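Local atomic coordinates of CheA (Treponema denticola, PDB entry 6Y1Y), a protein that probably relays signals from chemoreceptors to the flagellar motors as an autophosphorylating histidine kinase, represented here by its helical dimerization domain. Residues S45-Y48 with K49-R53; D57-P60 with E61-K65; S74-Q77 with D78-E82. All coordinates share one frame; numbering follows the deposited sequence.

Contact 1: residues S45-Y48 with K49-R53; sequences STIY and KDKTR
Lys-49 folds back over Ser-45, one turn earlier in helix 7-67, the first helix of the CheA dimerization domain. Its N donates to Ser-45 O, the usual i to i+4 bond of an alpha helix. Its CG stands beside its own backbone N (chi1 -71°), which brings CG to 3.4 Å from Ser-45 O. The rest of the chain is extended, and CE reaches Ser-45 OG at 3.7 Å. Beyond it, NZ makes a weak bond to a water, which is also weakly bonded to Thr-46 OG1. The stronger partner of that hydroxyl is Gln-42 O.

Asp-50 N donates to Thr-46 O, while its carboxylate turns to a salt bridge with Arg-54. Lys-51 N donates to Ile-47 O in the same way. Its side chain bends at the last torsion, and CE touches Ile-47 CG2 at 3.6 Å, a purely aliphatic meeting.

Thr-52 bonds twice to one atom. Its N and its OG1 each donate to Tyr-48 O at 2.9 Å, from opposite faces of the carbonyl plane. OG1 also lies over the centre of the Tyr-48 ring, 3.6 Å above its plane. A water donates to both Thr-52 OG1 and Tyr-48 OH. Arg-53 closes the segment through another water, which donates to Thr-46 O and accepts from NH2 at the in-plane edge of the guanidinium.

Tyr-48 faces the dimer partner in the four-helix bundle. Its OH bonds to Leu-86 O of the second subunit, and its ring meets Tyr-48 of that subunit edge-to-face. The bond to Tyr-48 O fixes the rotation of the Thr-52 side chain: the hydroxyl proton goes to the carbonyl rather than the ring, and the shared water ties it to the tyrosine hydroxyl at the subunit interface.

Contact 2: residues D57-P60 with E61-K65; sequences DKMP and EYLEK
Lys-58 and Tyr-62 form an i, i+4 lysine-tyrosine pair on helix 7-67, the long first helix of the CheA dimerization domain. The two side chains lie alongside each other and point the same way. Lys-58 CB sits over one face of the Tyr-62 ring in a CH-pi contact, 4.2 Å from the centroid and only 8° off the normal. The extended lysine chain then follows the ring outward. Its CE comes to 3.4 Å from Tyr-62 OH. Both polar ends cross to helix 72-87: Tyr-62 OH probably hydrogen-bonds to Asp-78 OD2, and Lys-58 NZ makes a salt bridge to the same carboxylate. Glu-82 also lies close to NZ, but at a separation too short to be trusted in detail. The lysine is thus held at both ends, by the ring at its base and by Asp-78 at its tip.

The backbone is kinked here. Pro-60 N has no hydrogen to give to the turn before. The bonds after it are normal: Tyr-62 N donates to Lys-58 O at 2.7 Å, Leu-63 N to Met-59 O, and Glu-64 N to Pro-60 O at 3.1 Å.

Met-59 and Leu-63 meet at one apolar contact, Met-59 CG to Leu-63 CD1 at 4.4 Å. They serve the dimer interface, where Met-59 packs on Leu-55 and Leu-63 on Tyr-62 of the second subunit.

On the exposed side, the Glu-61 chain bends sharply at chi2 (-93°). Its OE1 stays 4.7 Å from Asp-57 OD1, a pair of like charges, while Glu-61 CG lies 3.3 Å from Asp-57 O.

Contact 3: residues S74-Q77 with D78-E82; sequences SIKQ and DVLNE
Leu-80 leans back along helix 72-87 onto Lys-76, and each carbon out to CD1 can be traced against that residue. CB lies 3.5 Å from Lys-76 O. CG stands anti to its own carbonyl carbon, beside the backbone N (chi1 -75°), a setting that holds CG 3.4 Å from the same oxygen. The CD1 methyl continues past it, and at the tip it meets Lys-76 CG at 4.0 Å. The two side chains lie side by side and point the same way. The contact is therefore aliphatic, made by Lys-76 CG with the CD1 methyl. The backbone adds its own bond: Leu-80 N donates to Lys-76 O at 3.0 Å.

The next residue does something similar with an amide. Asn-81 N donates to Gln-77 O at 2.8 Å, and Asn-81 CG comes to 3.2 Å from that oxygen. Its ND2 is also near, but the angle is poor and no bond is made. The amide rests against the carbonyl without adding a second donor.

Val-79 N donates to Ile-75 O, and its CG2 lies 3.3 Å from the same oxygen. Asp-78 N donates to Ser-74 O, and its CB also touches that oxygen. The carboxylate then leads away from the turn.

The neighbours divide the helix into sides. Ile-75 and Val-79 are buried against helix 7-67 of their own chain. The Asp-78 carboxylate, partner of Tyr-62, belongs to that side as well. Ile-75 packs on Met-59 of the second subunit, while Val-79 and Leu-80 pack on Leu-56 of that subunit. Helices 7-67 and 72-87 thus form a hairpin packed against that of the second subunit, as in the four-helix bundle of CheA dimerization domains.

How the contacts relate
The contacts follow in order along the chain. Contacts 1 and 2 lie on helix 7-67, with centres about 18 Å apart. Contact 3 lies on helix 72-87, which comes next and runs back beside it. Contact 2 and contact 3 face each other across this hairpin, with centres about 11 Å apart, and they touch through both charged and apolar side chains. Contact 1 lies farther from the turn, about 17 Å from contact 3 between centres, and does not touch it. They therefore sample the end of the dimerization domain where two helical hairpins come together, and side chains from all three contacts touch the second subunit.

Contact 1: residues S45-Y48 with K49-R53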
ATOM      1  N   SER B  45      11.104   1.241  -8.622  1.00 10.01           N
ATOM      2  CA  SER B  45      11.746  -0.078  -8.624  1.00  9.15           C
ATOM      3  C   SER B  45      12.531  -0.302  -9.910  1.00 10.46           C
ATOM      4  O   SER B  45      13.602  -0.924  -9.898  1.00  9.97           O
ATOM      5  CB  SER B  45      10.686  -1.171  -8.446  1.00 13.13           C
ATOM      6  OG  SER B  45      11.254  -2.476  -8.526  1.00 20.13           O
ATOM      7  N   THR B  46      11.987   0.146 -11.041  1.00  9.52           N
ATOM      8  CA  THR B  46      12.731   0.071 -12.295  1.00  9.88           C
ATOM      9  C   THR B  46      14.044   0.846 -12.198  1.00  8.76           C
ATOM     10  O   THR B  46      15.101   0.364 -12.629  1.00  9.54           O
ATOM     11  CB  THR B  46      11.861   0.608 -13.435  1.00 13.74           C
ATOM     12  OG1 THR B  46      10.644  -0.151 -13.504  1.00 13.89           O
ATOM     13  CG2 THR B  46      12.598   0.497 -14.767  1.00 16.51           C
ATOM     14  N   ILE B  47      13.998   2.048 -11.621  1.00 10.49           N
ATOM     15  CA  ILE B  47      15.212   2.838 -11.438  1.00  7.99           C
ATOM     16  C   ILE B  47      16.131   2.163 -10.427  1.00  8.65           C
ATOM     17  O   ILE B  47      17.361   2.115 -10.612  1.00  9.51           O
ATOM     18  CB  ILE B  47      14.855   4.280 -11.027  1.00  6.47           C
ATOM     19  CG1 ILE B  47      13.889   4.919 -12.035  1.00 10.34           C
ATOM     20  CG2 ILE B  47      16.110   5.130 -10.924  1.00 10.89           C
ATOM     21  CD1 ILE B  47      14.354   4.816 -13.469  1.00 13.02           C
ATOM     22  N   TYR B  48      15.549   1.601  -9.361  1.00  9.12           N
ATOM     23  CA  TYR B  48      16.359   0.922  -8.354  1.00  8.55           C
ATOM     24  C   TYR B  48      17.158  -0.215  -8.972  1.00  9.09           C
ATOM     25  O   TYR B  48      18.353  -0.367  -8.687  1.00  8.15           O
ATOM     26  CB  TYR B  48      15.441   0.380  -7.242  1.00  6.68           C
ATOM     27  CG  TYR B  48      16.100  -0.618  -6.295  1.00  7.24           C
ATOM     28  CD1 TYR B  48      16.810  -0.175  -5.196  1.00  9.26           C
ATOM     29  CD2 TYR B  48      16.001  -1.993  -6.510  1.00  9.97           C
ATOM     30  CE1 TYR B  48      17.433  -1.072  -4.333  1.00  8.98           C
ATOM     31  CE2 TYR B  48      16.625  -2.908  -5.643  1.00  7.11           C
ATOM     32  CZ  TYR B  48      17.331  -2.424  -4.565  1.00  8.47           C
ATOM     33  OH  TYR B  48      17.952  -3.299  -3.703  1.00  8.16           O
ATOM     34  N   LYS B  49      16.531  -1.006  -9.851  1.00  8.05           N
ATOM     35  CA  LYS B  49      17.241  -2.123 -10.459  1.00  9.58           C
ATOM     36  C   LYS B  49      18.304  -1.625 -11.434  1.00  7.25           C
ATOM     37  O   LYS B  49      19.394  -2.197 -11.510  1.00  9.92           O
ATOM     38  CB  LYS B  49      16.249  -3.062 -11.142  1.00  9.13           C
ATOM     39  CG  LYS B  49      15.401  -3.855 -10.152  1.00 11.05           C
ATOM     40  CD  LYS B  49      14.444  -4.798 -10.871  1.00 14.72           C
ATOM     41  CE  LYS B  49      13.341  -5.224  -9.923  1.00 17.32           C
ATOM     42  NZ  LYS B  49      12.313  -6.068 -10.590  1.00 28.78           N
ATOM     43  N   ASP B  50      18.015  -0.546 -12.172  1.00  8.34           N
ATOM     44  CA  ASP B  50      19.020   0.023 -13.074  1.00  9.98           C
ATOM     45  C   ASP B  50      20.242   0.491 -12.292  1.00  8.00           C
ATOM     46  O   ASP B  50      21.387   0.207 -12.670  1.00  9.10           O
ATOM     47  CB  ASP B  50      18.417   1.186 -13.866  1.00 11.11           C
ATOM     48  CG  ASP B  50      19.425   1.854 -14.790  1.00 10.81           C
ATOM     49  OD1 ASP B  50      19.912   1.174 -15.717  1.00 14.18           O
ATOM     50  OD2 ASP B  50      19.736   3.058 -14.589  1.00 13.45           O
ATOM     51  N   LYS B  51      20.012   1.192 -11.184  1.00  8.05           N
ATOM     52  CA  LYS B  51      21.126   1.696 -10.385  1.00  9.11           C
ATOM     53  C   LYS B  51      21.893   0.557  -9.725  1.00  8.79           C
ATOM     54  O   LYS B  51      23.128   0.583  -9.666  1.00 10.19           O
ATOM     55  CB  LYS B  51      20.602   2.659  -9.324  1.00  8.84           C
ATOM     56  CG  LYS B  51      20.016   3.957  -9.875  1.00 10.58           C
ATOM     57  CD  LYS B  51      19.782   4.957  -8.747  1.00 11.94           C
ATOM     58  CE  LYS B  51      19.114   6.230  -9.225  1.00 11.49           C
ATOM     59  NZ  LYS B  51      19.974   6.985 -10.167  1.00 11.99           N
ATOM     60  N   THR B  52      21.179  -0.459  -9.231  1.00  7.75           N
ATOM     61  CA  THR B  52      21.857  -1.572  -8.566  1.00  8.83           C
ATOM     62  C   THR B  52      22.705  -2.359  -9.550  1.00  9.66           C
ATOM     63  O   THR B  52      23.870  -2.656  -9.264  1.00  8.89           O
ATOM     64  CB  THR B  52      20.824  -2.481  -7.904  1.00  7.96           C
ATOM     65  OG1 THR B  52      20.126  -1.766  -6.885  1.00  8.93           O
ATOM     66  CG2 THR B  52      21.496  -3.707  -7.283  1.00  8.66           C
ATOM     67  N   ARG B  53      22.166  -2.642 -10.743  1.00  9.61           N
ATOM     68  CA  ARG B  53      22.964  -3.287 -11.780  1.00 11.01           C
ATOM     69  C   ARG B  53      24.197  -2.460 -12.118  1.00 10.57           C
ATOM     70  O   ARG B  53      25.300  -3.004 -12.258  1.00 10.73           O
ATOM     71  CB  ARG B  53      22.117  -3.523 -13.031  1.00 11.26           C
ATOM     72  CG  ARG B  53      21.210  -4.745 -12.953  1.00 15.93           C
ATOM     73  CD  ARG B  53      20.593  -5.062 -14.320  1.00 20.11           C
ATOM     74  NE  ARG B  53      19.820  -3.937 -14.844  1.00 27.06           N
ATOM     75  CZ  ARG B  53      18.510  -3.779 -14.673  1.00 23.49           C
ATOM     76  NH1 ARG B  53      17.812  -4.679 -13.993  1.00 31.06           N
ATOM     77  NH2 ARG B  53      17.900  -2.716 -15.185  1.00 18.57           N
TER
HETATM   78  O   HOH W   1      15.376  -1.380 -14.822  1.00 16.36           O
HETATM   79  O   HOH W   2      11.263  -3.372 -12.453  1.00 24.04           O
HETATM   80  O   HOH W   3      20.669  -2.160  -4.021  1.00 17.81           O

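Contact 2: residues D57-P60 with E61-K65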
ATOM      1  N   ASP B  57      28.063  -3.650 -11.574  1.00 10.84           N
ATOM      2  CA  ASP B  57      28.969  -3.733 -12.712  1.00 12.99           C
ATOM      3  C   ASP B  57      30.185  -2.838 -12.526  1.00 12.34           C
ATOM      4  O   ASP B  57      31.317  -3.239 -12.837  1.00 13.36           O
ATOM      5  CB  ASP B  57      28.235  -3.327 -13.986  1.00 14.91           C
ATOM      6  CG  ASP B  57      29.121  -3.416 -15.208  1.00 24.39           C
ATOM      7  OD1 ASP B  57      29.662  -4.514 -15.444  1.00 29.48           O
ATOM      8  OD2 ASP B  57      29.287  -2.399 -15.915  1.00 31.61           O
ATOM      9  N   LYS B  58      29.991  -1.665 -11.922  1.00 11.54           N
ATOM     10  CA  LYS B  58      31.103  -0.737 -11.784  1.00 11.89           C
ATOM     11  C   LYS B  58      32.142  -1.211 -10.788  1.00 11.23           C
ATOM     12  O   LYS B  58      33.328  -0.924 -10.967  1.00 12.49           O
ATOM     13  CB  LYS B  58      30.586   0.631 -11.350  1.00 13.87           C
ATOM     14  CG  LYS B  58      30.073   1.468 -12.483  1.00 12.97           C
ATOM     15  CD  LYS B  58      29.579   2.819 -11.997  1.00 14.95           C
ATOM     16  CE  LYS B  58      29.349   3.742 -13.189  1.00 17.39           C
ATOM     17  NZ  LYS B  58      28.997   5.136 -12.774  1.00 19.56           N
ATOM     18  N   MET B  59      31.743  -1.927  -9.742  1.00 12.11           N
ATOM     19  CA  MET B  59      32.699  -2.175  -8.667  1.00 14.00           C
ATOM     20  C   MET B  59      33.903  -2.973  -9.137  1.00 12.31           C
ATOM     21  O   MET B  59      35.037  -2.501  -8.923  1.00 11.49           O
ATOM     22  CB  MET B  59      32.027  -2.846  -7.467  1.00 16.00           C
ATOM     23  CG  MET B  59      33.006  -2.897  -6.291  1.00 19.88           C
ATOM     24  SD  MET B  59      32.371  -3.405  -4.686  1.00 25.34           S
ATOM     25  CE  MET B  59      31.591  -1.870  -4.165  1.00 16.95           C
ATOM     26  N   PRO B  60      33.761  -4.110  -9.821  1.00 11.49           N
ATOM     27  CA  PRO B  60      34.966  -4.815 -10.287  1.00 12.62           C
ATOM     28  C   PRO B  60      35.711  -4.041 -11.354  1.00 12.32           C
ATOM     29  O   PRO B  60      36.951  -4.039 -11.366  1.00 13.37           O
ATOM     30  CB  PRO B  60      34.424  -6.152 -10.823  1.00 13.56           C
ATOM     31  CG  PRO B  60      33.036  -6.277 -10.257  1.00 16.90           C
ATOM     32  CD  PRO B  60      32.535  -4.868 -10.138  1.00 12.30           C
ATOM     33  N   GLU B  61      34.989  -3.330 -12.218  1.00 12.91           N
ATOM     34  CA  GLU B  61      35.647  -2.526 -13.238  1.00 13.07           C
ATOM     35  C   GLU B  61      36.500  -1.448 -12.601  1.00 15.16           C
ATOM     36  O   GLU B  61      37.645  -1.222 -13.013  1.00 14.54           O
ATOM     37  CB  GLU B  61      34.597  -1.891 -14.155  1.00 15.85           C
ATOM     38  CG  GLU B  61      33.826  -2.866 -15.020  1.00 22.62           C
ATOM     39  CD  GLU B  61      34.470  -3.042 -16.380  1.00 35.11           C
ATOM     40  OE1 GLU B  61      33.955  -3.855 -17.179  1.00 36.82           O
ATOM     41  OE2 GLU B  61      35.490  -2.364 -16.645  1.00 36.72           O
ATOM     42  N   TYR B  62      35.966  -0.791 -11.575  1.00 11.43           N
ATOM     43  CA  TYR B  62      36.690   0.286 -10.908  1.00 12.84           C
ATOM     44  C   TYR B  62      37.904  -0.228 -10.149  1.00 14.39           C
ATOM     45  O   TYR B  62      38.909   0.480 -10.051  1.00 12.23           O
ATOM     46  CB  TYR B  62      35.746   1.057  -9.993  1.00 13.85           C
ATOM     47  CG  TYR B  62      34.879   2.042 -10.740  1.00 14.58           C
ATOM     48  CD1 TYR B  62      34.859   2.079 -12.131  1.00 12.78           C
ATOM     49  CD2 TYR B  62      34.083   2.932 -10.045  1.00 11.67           C
ATOM     50  CE1 TYR B  62      34.065   2.991 -12.810  1.00 15.17           C
ATOM     51  CE2 TYR B  62      33.287   3.849 -10.709  1.00 12.42           C
ATOM     52  CZ  TYR B  62      33.290   3.872 -12.092  1.00 14.18           C
ATOM     53  OH  TYR B  62      32.507   4.787 -12.764  1.00 16.09           O
ATOM     54  N   LEU B  63      37.815  -1.424  -9.560  1.00 12.99           N
ATOM     55  CA  LEU B  63      38.992  -2.000  -8.915  1.00 12.88           C
ATOM     56  C   LEU B  63      40.102  -2.203  -9.930  1.00 12.83           C
ATOM     57  O   LEU B  63      41.269  -1.881  -9.666  1.00 14.27           O
ATOM     58  CB  LEU B  63      38.631  -3.334  -8.261  1.00 13.54           C
ATOM     59  CG  LEU B  63      37.674  -3.243  -7.081  1.00 10.72           C
ATOM     60  CD1 LEU B  63      37.085  -4.618  -6.727  1.00 16.85           C
ATOM     61  CD2 LEU B  63      38.386  -2.613  -5.898  1.00 14.27           C
ATOM     62  N   GLU B  64      39.754  -2.739 -11.102  1.00 14.66           N
ATOM     63  CA  GLU B  64      40.731  -2.879 -12.176  1.00 16.40           C
ATOM     64  C   GLU B  64      41.330  -1.530 -12.555  1.00 18.78           C
ATOM     65  O   GLU B  64      42.543  -1.414 -12.760  1.00 18.44           O
ATOM     66  CB  GLU B  64      40.071  -3.535 -13.387  1.00 19.32           C
ATOM     67  CG  GLU B  64      41.030  -4.036 -14.444  1.00 28.55           C
ATOM     68  CD  GLU B  64      40.434  -5.177 -15.246  1.00 31.98           C
ATOM     69  OE1 GLU B  64      39.439  -4.938 -15.967  1.00 40.04           O
ATOM     70  OE2 GLU B  64      40.959  -6.307 -15.156  1.00 33.23           O
ATOM     71  N   LYS B  65      40.501  -0.490 -12.638  1.00 12.92           N
ATOM     72  CA  LYS B  65      41.005   0.821 -13.032  1.00 13.72           C
ATOM     73  C   LYS B  65      41.955   1.397 -11.986  1.00 17.60           C
ATOM     74  O   LYS B  65      42.922   2.083 -12.332  1.00 16.31           O
ATOM     75  CB  LYS B  65      39.841   1.758 -13.337  1.00 15.29           C
ATOM     76  CG  LYS B  65      39.099   1.318 -14.595  1.00 21.85           C
ATOM     77  CD  LYS B  65      37.861   2.136 -14.852  1.00 23.40           C
ATOM     78  CE  LYS B  65      37.532   2.177 -16.336  1.00 35.16           C
ATOM     79  NZ  LYS B  65      38.657   1.659 -17.162  1.00 35.69           N
TER

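Contact 3: residues S74-Q77 with D78-E82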
ATOM      1  N   SER B  74      38.627   9.934  -8.017  1.00 20.03           N
ATOM      2  CA  SER B  74      37.508   9.916  -8.952  1.00 21.71           C
ATOM      3  C   SER B  74      36.723   8.612  -8.855  1.00 17.34           C
ATOM      4  O   SER B  74      35.492   8.603  -8.966  1.00 16.53           O
ATOM      5  CB  SER B  74      38.015  10.117 -10.383  1.00 21.73           C
ATOM      6  OG  SER B  74      38.499   8.898 -10.962  1.00 22.35           O
ATOM      7  N   ILE B  75      37.427   7.503  -8.629  1.00 14.52           N
ATOM      8  CA  ILE B  75      36.767   6.217  -8.436  1.00 14.69           C
ATOM      9  C   ILE B  75      35.952   6.221  -7.150  1.00 13.17           C
ATOM     10  O   ILE B  75      34.758   5.902  -7.150  1.00 13.33           O
ATOM     11  CB  ILE B  75      37.822   5.095  -8.435  1.00 18.72           C
ATOM     12  CG1 ILE B  75      38.531   5.027  -9.791  1.00 24.33           C
ATOM     13  CG2 ILE B  75      37.193   3.781  -8.000  1.00 17.44           C
ATOM     14  CD1 ILE B  75      37.790   4.234 -10.826  1.00 27.70           C
ATOM     15  N   LYS B  76      36.580   6.605  -6.040  1.00 14.49           N
ATOM     16  CA  LYS B  76      35.876   6.674  -4.764  1.00 13.97           C
ATOM     17  C   LYS B  76      34.650   7.574  -4.848  1.00 12.72           C
ATOM     18  O   LYS B  76      33.564   7.219  -4.371  1.00 12.53           O
ATOM     19  CB  LYS B  76      36.827   7.190  -3.688  1.00 15.57           C
ATOM     20  CG  LYS B  76      36.192   7.285  -2.309  1.00 23.96           C
ATOM     21  CD  LYS B  76      37.075   6.636  -1.258  1.00 31.82           C
ATOM     22  CE  LYS B  76      36.293   6.310   0.004  1.00 36.35           C
ATOM     23  NZ  LYS B  76      37.135   5.557   0.982  1.00 38.20           N
ATOM     24  N   GLN B  77      34.811   8.749  -5.449  1.00 12.22           N
ATOM     25  CA  GLN B  77      33.705   9.693  -5.552  1.00 12.35           C
ATOM     26  C   GLN B  77      32.563   9.130  -6.380  1.00 11.26           C
ATOM     27  O   GLN B  77      31.391   9.266  -6.002  1.00 10.67           O
ATOM     28  CB  GLN B  77      34.204  11.018  -6.130  1.00 15.97           C
ATOM     29  CG  GLN B  77      34.947  11.846  -5.101  1.00 20.19           C
ATOM     30  CD  GLN B  77      35.599  13.089  -5.676  1.00 19.29           C
ATOM     31  OE1 GLN B  77      35.669  13.272  -6.891  1.00 22.39           O
ATOM     32  NE2 GLN B  77      36.081  13.959  -4.791  1.00 28.94           N
ATOM     33  N   ASP B  78      32.871   8.500  -7.516  1.00 10.87           N
ATOM     34  CA  ASP B  78      31.789   8.014  -8.360  1.00 11.57           C
ATOM     35  C   ASP B  78      31.034   6.878  -7.685  1.00 11.15           C
ATOM     36  O   ASP B  78      29.805   6.808  -7.791  1.00 11.39           O
ATOM     37  CB  ASP B  78      32.301   7.607  -9.740  1.00 12.34           C
ATOM     38  CG  ASP B  78      31.179   7.485 -10.754  1.00 15.82           C
ATOM     39  OD1 ASP B  78      30.449   8.477 -10.990  1.00 14.43           O
ATOM     40  OD2 ASP B  78      30.995   6.387 -11.310  1.00 13.24           O
ATOM     41  N   VAL B  79      31.744   5.974  -6.998  1.00  9.34           N
ATOM     42  CA  VAL B  79      31.070   4.909  -6.265  1.00 10.50           C
ATOM     43  C   VAL B  79      30.149   5.506  -5.217  1.00  9.26           C
ATOM     44  O   VAL B  79      28.997   5.081  -5.078  1.00  9.97           O
ATOM     45  CB  VAL B  79      32.090   3.937  -5.643  1.00 14.39           C
ATOM     46  CG1 VAL B  79      31.378   2.919  -4.748  1.00 19.23           C
ATOM     47  CG2 VAL B  79      32.832   3.234  -6.741  1.00 16.80           C
ATOM     48  N   LEU B  80      30.631   6.507  -4.469  1.00 10.51           N
ATOM     49  CA  LEU B  80      29.809   7.133  -3.431  1.00  8.86           C
ATOM     50  C   LEU B  80      28.604   7.846  -4.033  1.00  8.86           C
ATOM     51  O   LEU B  80      27.521   7.854  -3.438  1.00  9.95           O
ATOM     52  CB  LEU B  80      30.656   8.113  -2.603  1.00 11.66           C
ATOM     53  CG  LEU B  80      31.610   7.421  -1.628  1.00 17.66           C
ATOM     54  CD1 LEU B  80      32.603   8.414  -1.054  1.00 17.29           C
ATOM     55  CD2 LEU B  80      30.818   6.733  -0.511  1.00 18.04           C
ATOM     56  N   ASN B  81      28.779   8.457  -5.205  1.00  9.80           N
ATOM     57  CA  ASN B  81      27.679   9.160  -5.864  1.00  9.20           C
ATOM     58  C   ASN B  81      26.626   8.185  -6.372  1.00  9.08           C
ATOM     59  O   ASN B  81      25.425   8.463  -6.277  1.00  8.56           O
ATOM     60  CB  ASN B  81      28.218  10.044  -6.983  1.00  8.78           C
ATOM     61  CG  ASN B  81      28.922  11.264  -6.435  1.00  9.95           C
ATOM     62  OD1 ASN B  81      28.689  11.657  -5.292  1.00 11.39           O
ATOM     63  ND2 ASN B  81      29.809  11.852  -7.225  1.00 11.60           N
ATOM     64  N   GLU B  82      27.052   7.035  -6.902  1.00  8.89           N
ATOM     65  CA  GLU B  82      26.093   6.013  -7.311  1.00  9.68           C
ATOM     66  C   GLU B  82      25.348   5.512  -6.086  1.00  8.04           C
ATOM     67  O   GLU B  82      24.116   5.373  -6.098  1.00  9.91           O
ATOM     68  CB  GLU B  82      26.815   4.841  -7.987  1.00 10.39           C
ATOM     69  CG  GLU B  82      27.430   5.119  -9.352  1.00 13.71           C
ATOM     70  CD  GLU B  82      26.434   5.031 -10.504  1.00 13.28           C
ATOM     71  OE1 GLU B  82      25.257   4.724 -10.250  1.00 18.15           O
ATOM     72  OE2 GLU B  82      26.838   5.289 -11.652  1.00 18.68           O
TER